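PDB 5VIT: MdcC from Pseudomonas fluorescens, which probably serves as the acyl carrier protein of malonate decarboxylase, carrying acetyl and malonyl thioesters on a phosphoribosyl-dephospho-CoA prosthetic group. Local coordinates for residues 6-14 with 59-70; 18-28 with 84-95. All blocks are in the same frame, centred on the assembly; numbering follows the deposited sequence.

Contact 1 (6-14 with 59-70) and contact 2 (18-28 with 84-95) lie on opposite sides of the chain's centre, their own centres about 17 Å apart. Both reach the same mixed sheet, contact 1 at its outermost strand 2-9 and contact 2 at the other outermost strand, 18-21. They meet where helix 82-96 packs against helix 52-62 and the loop after it: F59 CE2 lies 3.5 Å from L89 CD1, and F63 CE2 lies 3.7 Å from F93 CZ. The residue predicted to carry the prosthetic group, S25, sits in the turn of contact 2; the group is absent here. Contact 1 joins strand 2-9 to the end of helix 52-62 and the loop after it.

Contact 1 of 2, residues 6-14 with 59-70; sequences FEFPAGQPG and FERLFDGQTPPA
Beyond the end of strand 2-9 the backbones of 11-14 and 68-70 are laced by three hydrogen bonds, G11 N to P68 O (3.0 Å), A70 N to Q12 O (2.9 Å) and G14 N to A70 O (3.1 Å), with a single beta bridge between P13 and A70. G11 N approaches P68 O almost in line with its C=O bond, whereas A70 N comes to Q12 O from above the carbonyl plane. T67 CG2, anti to the backbone N (chi1 -47°), is set against the A10-G11 peptide, 3.3 Å from A10 C, while OG1 hydrogen-bonds the backbone of another protein's chain. A10 CB packs at 4.1 Å from A70 CB.

Nearer the helix, four phenylalanines pair in two T-shaped stacks. The edge of F59 points at the face of F6, F59 CE1 to F6 CD1 3.7 Å, with the planes 69° apart; the edge of F63 meets the face of F8 in the same manner, the planes at 61°. F8 also reaches F59, F8 CZ lying 3.4 Å from F59 CB. Replacing F8 by alanine is likely to leave the F63 edge without the face it stacks on and to open a gap beside F59 CB. I42 and L40 of strand 39-46 continue this apolar layer under F59 and F63. Rings from strand 2-9, outermost in this chain's sheet, thus pack against the end of helix 52-62 and the first residue beyond it, in the beta-alpha-beta crossover joining neighbouring parallel strands 39-46 and 71-78, as in a two-layer alpha/beta fold.

Contact 2 of 2, residues 18-28 with 84-95; sequences ALVGCVGSGDL and VVRLRLEQGFEE
Strands 18-21 and 27-34 form a beta hairpin whose turn holds S25, the predicted prosthetic-group site, and D27 and R88 tie the base of that turn to helix 82-96. D27 OD2 lies 2.8 Å from R88 NH1 in a salt bridge of charge alone: the carboxylate sits over one guanidinium face, its plane turned 66° from it, and no N-H points at the oxygen. D27 OD2 also accepts a hydrogen bond from L28 N (2.7 Å), which helps fix the carboxylate. Bending at chi3 (140°), the R88 chain brings NE within 3.1 Å of G21 CA, where backbone angles call for glycine. L28 CD2 packs alongside R88 CD at 3.4 Å, and its CD1 touches V85. Farther along the helix, V20 puts CG1 against Q91 OE1 and CG2 against G92 CA (3.8 Å). A water accepts from L19 N and donates to E95 OE1, bridging strand and helix. R86 forms a salt bridge with E466 of the MdcA chain. The axis of 84-95 runs roughly antiparallel to that of strand 18-21 (155°), 7.9 Å from it at the closest approach; helix 82-96 thus lies on the hairpin, with V85 and L89 against helix 52-62.

Contact 1 of 2, residues 6-14 with 59-70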
loop_
_atom_site.group_PDB
_atom_site.type_symbol
_atom_site.label_atom_id
_atom_site.label_comp_id
_atom_site.label_asym_id
_atom_site.label_seq_id
_atom_site.Cartn_x
_atom_site.Cartn_y
_atom_site.Cartn_z
ATOM N N PHE B 6 16.409 -4.076 24.353
ATOM C CA PHE B 6 16.642 -3.239 23.188
ATOM C C PHE B 6 16.620 -1.799 23.628
ATOM O O PHE B 6 16.003 -1.463 24.632
ATOM C CB PHE B 6 15.585 -3.474 22.100
ATOM C CG PHE B 6 15.487 -4.903 21.653
ATOM C CD1 PHE B 6 14.756 -5.820 22.387
ATOM C CD2 PHE B 6 16.131 -5.327 20.507
ATOM C CE1 PHE B 6 14.678 -7.133 21.994
ATOM C CE2 PHE B 6 16.045 -6.639 20.098
ATOM C CZ PHE B 6 15.306 -7.545 20.841
ATOM N N GLU B 7 17.293 -0.948 22.869
ATOM C CA GLU B 7 17.291 0.467 23.174
ATOM C C GLU B 7 17.335 1.291 21.895
ATOM O O GLU B 7 18.009 0.945 20.922
ATOM C CB GLU B 7 18.456 0.807 24.102
ATOM C CG GLU B 7 18.503 2.263 24.502
ATOM C CD GLU B 7 19.546 2.527 25.561
ATOM O OE1 GLU B 7 20.164 3.614 25.517
ATOM O OE2 GLU B 7 19.736 1.648 26.436
ATOM N N PHE B 8 16.583 2.376 21.891
ATOM C CA PHE B 8 16.438 3.170 20.692
ATOM C C PHE B 8 16.431 4.623 21.053
ATOM O O PHE B 8 16.053 4.974 22.172
ATOM C CB PHE B 8 15.155 2.794 19.937
ATOM C CG PHE B 8 15.195 1.417 19.365
ATOM C CD1 PHE B 8 14.640 0.351 20.055
ATOM C CD2 PHE B 8 15.834 1.179 18.157
ATOM C CE1 PHE B 8 14.707 -0.917 19.540
ATOM C CE2 PHE B 8 15.897 -0.093 17.636
ATOM C CZ PHE B 8 15.340 -1.140 18.330
ATOM N N PRO B 9 16.864 5.474 20.108
ATOM C CA PRO B 9 16.773 6.923 20.294
ATOM C C PRO B 9 15.316 7.347 20.352
ATOM O O PRO B 9 14.516 6.900 19.528
ATOM C CB PRO B 9 17.478 7.487 19.053
ATOM C CG PRO B 9 17.360 6.395 18.031
ATOM C CD PRO B 9 17.476 5.117 18.817
ATOM N N ALA B 10 14.973 8.188 21.320
ATOM C CA ALA B 10 13.594 8.645 21.460
ATOM C C ALA B 10 13.544 10.133 21.808
ATOM O O ALA B 10 14.573 10.774 21.972
ATOM C CB ALA B 10 12.867 7.820 22.511
ATOM N N GLY B 11 12.342 10.678 21.900
ATOM C CA GLY B 11 12.166 12.085 22.191
ATOM C C GLY B 11 11.890 12.300 23.663
ATOM O O GLY B 11 12.585 11.750 24.521
ATOM N N GLN B 12 10.870 13.103 23.947
ATOM C CA GLN B 12 10.492 13.439 25.312
ATOM C C GLN B 12 9.687 12.289 25.917
ATOM O O GLN B 12 9.060 11.518 25.189
ATOM C CB GLN B 12 9.690 14.748 25.320
ATOM C CG GLN B 12 10.281 15.869 26.173
ATOM C CD GLN B 12 11.794 16.031 26.035
ATOM O OE1 GLN B 12 12.567 15.420 26.775
ATOM N NE2 GLN B 12 12.218 16.871 25.105
ATOM N N PRO B 13 9.712 12.146 27.249
ATOM C CA PRO B 13 8.927 11.043 27.816
ATOM C C PRO B 13 7.447 11.118 27.453
ATOM O O PRO B 13 6.833 12.191 27.553
ATOM C CB PRO B 13 9.120 11.207 29.330
ATOM C CG PRO B 13 9.761 12.549 29.514
ATOM C CD PRO B 13 10.523 12.828 28.271
ATOM N N GLY B 14 6.885 9.984 27.031
ATOM C CA GLY B 14 5.442 9.866 26.892
ATOM C C GLY B 14 4.889 10.143 28.273
ATOM O O GLY B 14 5.642 10.122 29.256
ATOM N N PHE B 59 11.381 -3.762 15.524
ATOM C CA PHE B 59 11.525 -2.440 16.135
ATOM C C PHE B 59 12.200 -1.432 15.203
ATOM O O PHE B 59 11.859 -0.247 15.192
ATOM C CB PHE B 59 12.335 -2.546 17.430
ATOM C CG PHE B 59 11.662 -3.349 18.507
ATOM C CD1 PHE B 59 12.387 -4.239 19.279
ATOM C CD2 PHE B 59 10.316 -3.193 18.768
ATOM C CE1 PHE B 59 11.778 -4.965 20.280
ATOM C CE2 PHE B 59 9.703 -3.925 19.771
ATOM C CZ PHE B 59 10.434 -4.810 20.523
ATOM N N GLU B 60 13.185 -1.898 14.447
ATOM C CA GLU B 60 13.877 -1.030 13.514
ATOM C C GLU B 60 12.889 -0.399 12.542
ATOM O O GLU B 60 12.947 0.793 12.290
ATOM C CB GLU B 60 14.942 -1.800 12.748
ATOM C CG GLU B 60 16.239 -1.940 13.495
ATOM C CD GLU B 60 17.200 -2.882 12.796
ATOM O OE1 GLU B 60 16.853 -3.399 11.703
ATOM O OE2 GLU B 60 18.295 -3.113 13.349
ATOM N N ARG B 61 11.975 -1.215 12.017
ATOM C CA ARG B 61 10.983 -0.760 11.048
ATOM C C ARG B 61 9.949 0.114 11.678
ATOM O O ARG B 61 9.509 1.111 11.099
ATOM C CB ARG B 61 10.300 -1.945 10.403
ATOM C CG ARG B 61 11.251 -2.753 9.598
ATOM C CD ARG B 61 10.492 -3.559 8.639
ATOM N NE ARG B 61 11.389 -4.272 7.753
ATOM C CZ ARG B 61 10.964 -4.954 6.703
ATOM N NH1 ARG B 61 9.662 -4.968 6.441
ATOM N NH2 ARG B 61 11.831 -5.602 5.931
ATOM N N LEU B 62 9.543 -0.276 12.873
ATOM C CA LEU B 62 8.572 0.489 13.617
ATOM C C LEU B 62 9.078 1.928 13.870
ATOM O O LEU B 62 8.322 2.892 13.753
ATOM C CB LEU B 62 8.266 -0.243 14.920
ATOM C CG LEU B 62 7.043 0.167 15.716
ATOM C CD1 LEU B 62 5.772 -0.006 14.888
ATOM C CD2 LEU B 62 7.012 -0.648 17.007
ATOM N N PHE B 63 10.362 2.071 14.184
ATOM C CA PHE B 63 10.902 3.380 14.567
ATOM C C PHE B 63 11.721 4.081 13.465
ATOM O O PHE B 63 12.374 5.096 13.718
ATOM C CB PHE B 63 11.755 3.224 15.833
ATOM C CG PHE B 63 11.033 2.535 16.955
ATOM C CD1 PHE B 63 11.658 1.547 17.703
ATOM C CD2 PHE B 63 9.718 2.867 17.254
ATOM C CE1 PHE B 63 10.980 0.899 18.723
ATOM C CE2 PHE B 63 9.040 2.225 18.273
ATOM C CZ PHE B 63 9.670 1.239 19.006
ATOM N N ASP B 64 11.661 3.547 12.247
ATOM C CA ASP B 64 12.394 4.090 11.097
ATOM C C ASP B 64 11.936 5.508 10.727
ATOM O O ASP B 64 10.849 5.706 10.181
ATOM C CB ASP B 64 12.238 3.134 9.897
ATOM C CG ASP B 64 13.040 3.564 8.663
ATOM O OD1 ASP B 64 13.008 2.835 7.647
ATOM O OD2 ASP B 64 13.703 4.618 8.686
ATOM N N GLY B 65 12.780 6.492 11.028
ATOM C CA GLY B 65 12.531 7.870 10.637
ATOM C C GLY B 65 11.403 8.511 11.424
ATOM O O GLY B 65 10.805 9.504 10.992
ATOM N N GLN B 66 11.093 7.942 12.585
ATOM C CA GLN B 66 10.057 8.523 13.424
ATOM C C GLN B 66 10.370 8.287 14.877
ATOM O O GLN B 66 10.259 7.165 15.383
ATOM C CB GLN B 66 8.684 7.967 13.073
ATOM C CG GLN B 66 8.690 6.524 12.693
ATOM C CD GLN B 66 7.443 6.148 11.907
ATOM O OE1 GLN B 66 6.331 6.152 12.441
ATOM N NE2 GLN B 66 7.623 5.843 10.624
ATOM N N THR B 67 10.764 9.369 15.535
ATOM C CA THR B 67 11.183 9.342 16.923
ATOM C C THR B 67 9.965 9.118 17.821
ATOM O O THR B 67 9.105 9.987 17.941
ATOM C CB THR B 67 11.912 10.666 17.309
ATOM O OG1 THR B 67 12.888 10.996 16.308
ATOM C CG2 THR B 67 12.611 10.522 18.631
ATOM N N PRO B 68 9.884 7.932 18.438
ATOM C CA PRO B 68 8.793 7.644 19.369
ATOM C C PRO B 68 8.973 8.435 20.663
ATOM O O PRO B 68 10.036 9.016 20.880
ATOM C CB PRO B 68 8.937 6.140 19.613
ATOM C CG PRO B 68 10.404 5.903 19.492
ATOM C CD PRO B 68 10.885 6.848 18.412
ATOM N N PRO B 69 7.939 8.475 21.506
ATOM C CA PRO B 69 8.133 9.052 22.835
ATOM C C PRO B 69 9.095 8.190 23.644
ATOM O O PRO B 69 9.202 6.986 23.389
ATOM C CB PRO B 69 6.722 9.040 23.429
ATOM C CG PRO B 69 6.007 7.957 22.677
ATOM C CD PRO B 69 6.542 8.060 21.285
ATOM N N ALA B 70 9.813 8.799 24.577
ATOM C CA ALA B 70 10.689 8.045 25.456
ATOM C C ALA B 70 9.817 7.245 26.415
ATOM O O ALA B 70 9.068 7.804 27.213
ATOM C CB ALA B 70 11.644 8.972 26.214
#

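Contact 2 of 2, residues 18-28 with 84-95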
loop_
_atom_site.group_PDB
_atom_site.type_symbol
_atom_site.label_atom_id
_atom_site.label_comp_id
_atom_site.label_asym_id
_atom_site.label_seq_id
_atom_site.Cartn_x
_atom_site.Cartn_y
_atom_site.Cartn_z
ATOM N N ALA B 18 0.083 2.498 29.465
ATOM C CA ALA B 18 -0.872 1.601 28.818
ATOM C C ALA B 18 -0.497 0.134 28.934
ATOM O O ALA B 18 0.671 -0.239 28.963
ATOM C CB ALA B 18 -1.053 1.982 27.331
ATOM N N LEU B 19 -1.519 -0.702 28.994
ATOM C CA LEU B 19 -1.330 -2.134 28.914
ATOM C C LEU B 19 -2.191 -2.688 27.782
ATOM O O LEU B 19 -3.399 -2.462 27.751
ATOM C CB LEU B 19 -1.693 -2.818 30.224
ATOM C CG LEU B 19 -1.878 -4.319 29.957
ATOM C CD1 LEU B 19 -0.631 -5.134 30.289
ATOM C CD2 LEU B 19 -3.110 -4.846 30.640
ATOM N N VAL B 20 -1.581 -3.426 26.865
ATOM C CA VAL B 20 -2.338 -4.007 25.765
ATOM C C VAL B 20 -2.022 -5.491 25.683
ATOM O O VAL B 20 -0.901 -5.899 25.950
ATOM C CB VAL B 20 -2.023 -3.303 24.419
ATOM C CG1 VAL B 20 -2.571 -4.092 23.256
ATOM C CG2 VAL B 20 -2.621 -1.917 24.403
ATOM N N GLY B 21 -3.016 -6.305 25.357
ATOM C CA GLY B 21 -2.755 -7.696 25.067
ATOM C C GLY B 21 -2.847 -8.625 26.245
ATOM O O GLY B 21 -3.361 -8.281 27.305
ATOM N N CYS B 22 -2.308 -9.816 26.051
ATOM C CA CYS B 22 -2.489 -10.897 26.992
ATOM C C CYS B 22 -1.452 -11.981 26.682
ATOM O O CYS B 22 -1.065 -12.148 25.526
ATOM C CB CYS B 22 -3.918 -11.418 26.877
ATOM S SG CYS B 22 -4.254 -12.862 27.771
ATOM N N VAL B 23 -0.979 -12.701 27.696
ATOM C CA VAL B 23 0.019 -13.721 27.447
ATOM C C VAL B 23 -0.675 -15.053 27.152
ATOM O O VAL B 23 -0.426 -16.067 27.798
ATOM C CB VAL B 23 1.013 -13.852 28.632
ATOM C CG1 VAL B 23 2.219 -14.667 28.223
ATOM C CG2 VAL B 23 1.477 -12.472 29.059
ATOM N N GLY B 24 -1.564 -15.038 26.162
ATOM C CA GLY B 24 -2.160 -16.262 25.650
ATOM C C GLY B 24 -1.247 -16.804 24.574
ATOM O O GLY B 24 -0.446 -16.046 24.026
ATOM N N SER B 25 -1.331 -18.099 24.275
ATOM C CA SER B 25 -0.476 -18.668 23.225
ATOM C C SER B 25 -0.749 -17.977 21.908
ATOM O O SER B 25 -1.900 -17.769 21.541
ATOM C CB SER B 25 -0.687 -20.179 23.081
ATOM O OG SER B 25 -2.057 -20.488 22.923
ATOM N N GLY B 26 0.314 -17.607 21.205
ATOM C CA GLY B 26 0.173 -16.921 19.936
ATOM C C GLY B 26 -0.140 -15.450 20.116
ATOM O O GLY B 26 -0.555 -14.768 19.175
ATOM N N ASP B 27 0.066 -14.957 21.329
ATOM C CA ASP B 27 -0.246 -13.565 21.658
ATOM C C ASP B 27 0.817 -12.993 22.598
ATOM O O ASP B 27 1.716 -13.714 23.033
ATOM C CB ASP B 27 -1.650 -13.465 22.291
ATOM C CG ASP B 27 -2.251 -12.072 22.178
ATOM O OD1 ASP B 27 -3.403 -11.879 22.634
ATOM O OD2 ASP B 27 -1.577 -11.165 21.644
ATOM N N LEU B 28 0.707 -11.704 22.912
ATOM C CA LEU B 28 1.636 -11.051 23.834
ATOM C C LEU B 28 0.922 -9.935 24.579
ATOM O O LEU B 28 -0.089 -9.417 24.101
ATOM C CB LEU B 28 2.844 -10.473 23.084
ATOM C CG LEU B 28 2.579 -9.212 22.249
ATOM C CD1 LEU B 28 3.887 -8.537 21.882
ATOM C CD2 LEU B 28 1.744 -9.519 20.949
ATOM N N VAL B 84 1.132 -9.885 14.504
ATOM C CA VAL B 84 0.393 -9.621 15.740
ATOM C C VAL B 84 1.195 -8.691 16.658
ATOM O O VAL B 84 0.640 -7.749 17.220
ATOM C CB VAL B 84 0.046 -10.926 16.495
ATOM C CG1 VAL B 84 -0.523 -10.627 17.898
ATOM C CG2 VAL B 84 -0.940 -11.769 15.677
ATOM N N VAL B 85 2.498 -8.955 16.789
ATOM C CA VAL B 85 3.376 -8.122 17.612
ATOM C C VAL B 85 3.328 -6.650 17.165
ATOM O O VAL B 85 3.086 -5.750 17.973
ATOM C CB VAL B 85 4.851 -8.606 17.568
ATOM C CG1 VAL B 85 5.732 -7.644 18.323
ATOM C CG2 VAL B 85 4.993 -10.021 18.124
ATOM N N ARG B 86 3.550 -6.413 15.875
ATOM C CA ARG B 86 3.504 -5.056 15.341
ATOM C C ARG B 86 2.173 -4.355 15.645
ATOM O O ARG B 86 2.157 -3.222 16.123
ATOM C CB ARG B 86 3.750 -5.057 13.832
ATOM C CG ARG B 86 3.564 -3.673 13.253
ATOM C CD ARG B 86 3.924 -3.557 11.789
ATOM N NE ARG B 86 3.580 -2.214 11.339
ATOM C CZ ARG B 86 3.605 -1.810 10.074
ATOM N NH1 ARG B 86 3.949 -2.649 9.098
ATOM N NH2 ARG B 86 3.274 -0.561 9.788
ATOM N N LEU B 87 1.063 -5.047 15.382
ATOM C CA LEU B 87 -0.268 -4.481 15.596
ATOM C C LEU B 87 -0.504 -4.063 17.056
ATOM O O LEU B 87 -1.020 -2.982 17.325
ATOM C CB LEU B 87 -1.332 -5.483 15.155
ATOM C CG LEU B 87 -2.741 -4.936 14.947
ATOM C CD1 LEU B 87 -2.730 -3.790 13.925
ATOM C CD2 LEU B 87 -3.669 -6.057 14.498
ATOM N N ARG B 88 -0.117 -4.922 17.992
ATOM C CA ARG B 88 -0.242 -4.609 19.414
ATOM C C ARG B 88 0.628 -3.462 19.893
ATOM O O ARG B 88 0.200 -2.661 20.723
ATOM C CB ARG B 88 0.078 -5.834 20.241
ATOM C CG ARG B 88 -1.090 -6.745 20.255
ATOM C CD ARG B 88 -1.051 -7.583 21.463
ATOM N NE ARG B 88 -2.372 -7.746 22.033
ATOM C CZ ARG B 88 -3.325 -8.503 21.520
ATOM N NH1 ARG B 88 -3.110 -9.153 20.382
ATOM N NH2 ARG B 88 -4.497 -8.602 22.149
ATOM N N LEU B 89 1.852 -3.403 19.375
ATOM C CA LEU B 89 2.759 -2.326 19.712
ATOM C C LEU B 89 2.162 -1.012 19.242
ATOM O O LEU B 89 2.256 0.001 19.939
ATOM C CB LEU B 89 4.136 -2.565 19.095
ATOM C CG LEU B 89 5.061 -3.428 19.947
ATOM C CD1 LEU B 89 6.212 -3.973 19.131
ATOM C CD2 LEU B 89 5.572 -2.570 21.084
ATOM N N GLU B 90 1.528 -1.031 18.067
ATOM C CA GLU B 90 0.902 0.175 17.536
ATOM C C GLU B 90 -0.328 0.532 18.377
ATOM O O GLU B 90 -0.554 1.714 18.665
ATOM C CB GLU B 90 0.559 0.004 16.045
ATOM C CG GLU B 90 1.803 0.098 15.126
ATOM C CD GLU B 90 1.598 -0.472 13.711
ATOM O OE1 GLU B 90 0.810 -1.436 13.548
ATOM O OE2 GLU B 90 2.256 0.021 12.761
ATOM N N GLN B 91 -1.093 -0.477 18.805
ATOM C CA GLN B 91 -2.207 -0.262 19.742
ATOM C C GLN B 91 -1.752 0.384 21.064
ATOM O O GLN B 91 -2.408 1.285 21.603
ATOM C CB GLN B 91 -2.909 -1.581 20.065
ATOM C CG GLN B 91 -3.584 -2.274 18.887
ATOM C CD GLN B 91 -4.226 -3.612 19.281
ATOM O OE1 GLN B 91 -3.987 -4.143 20.382
ATOM N NE2 GLN B 91 -5.033 -4.168 18.373
ATOM N N GLY B 92 -0.636 -0.111 21.593
ATOM C CA GLY B 92 -0.052 0.433 22.805
ATOM C C GLY B 92 0.368 1.887 22.656
ATOM O O GLY B 92 0.007 2.722 23.482
ATOM N N PHE B 93 1.120 2.191 21.599
ATOM C CA PHE B 93 1.581 3.563 21.335
ATOM C C PHE B 93 0.414 4.509 21.123
ATOM O O PHE B 93 0.483 5.671 21.519
ATOM C CB PHE B 93 2.514 3.611 20.117
ATOM C CG PHE B 93 3.950 3.276 20.438
ATOM C CD1 PHE B 93 4.454 2.002 20.200
ATOM C CD2 PHE B 93 4.796 4.232 20.987
ATOM C CE1 PHE B 93 5.777 1.688 20.489
ATOM C CE2 PHE B 93 6.116 3.923 21.282
ATOM C CZ PHE B 93 6.610 2.650 21.034
ATOM N N GLU B 94 -0.653 4.003 20.503
ATOM C CA GLU B 94 -1.884 4.760 20.302
ATOM C C GLU B 94 -2.526 5.231 21.610
ATOM O O GLU B 94 -2.894 6.398 21.733
ATOM C CB GLU B 94 -2.903 3.923 19.531
ATOM C CG GLU B 94 -3.682 4.695 18.479
ATOM C CD GLU B 94 -2.946 4.749 17.146
ATOM O OE1 GLU B 94 -1.800 4.238 17.078
ATOM O OE2 GLU B 94 -3.512 5.284 16.164
ATOM N N GLU B 95 -2.695 4.309 22.560
ATOM C CA GLU B 95 -3.277 4.638 23.870
ATOM C C GLU B 95 -2.439 5.637 24.679
ATOM O O GLU B 95 -2.980 6.554 25.300
ATOM C CB GLU B 95 -3.474 3.373 24.701
ATOM C CG GLU B 95 -4.618 2.505 24.251
ATOM C CD GLU B 95 -4.940 1.407 25.252
ATOM O OE1 GLU B 95 -4.761 1.630 26.471
ATOM O OE2 GLU B 95 -5.380 0.320 24.820
HETATM O O HOH W 1 -4.049 0.528 29.214
#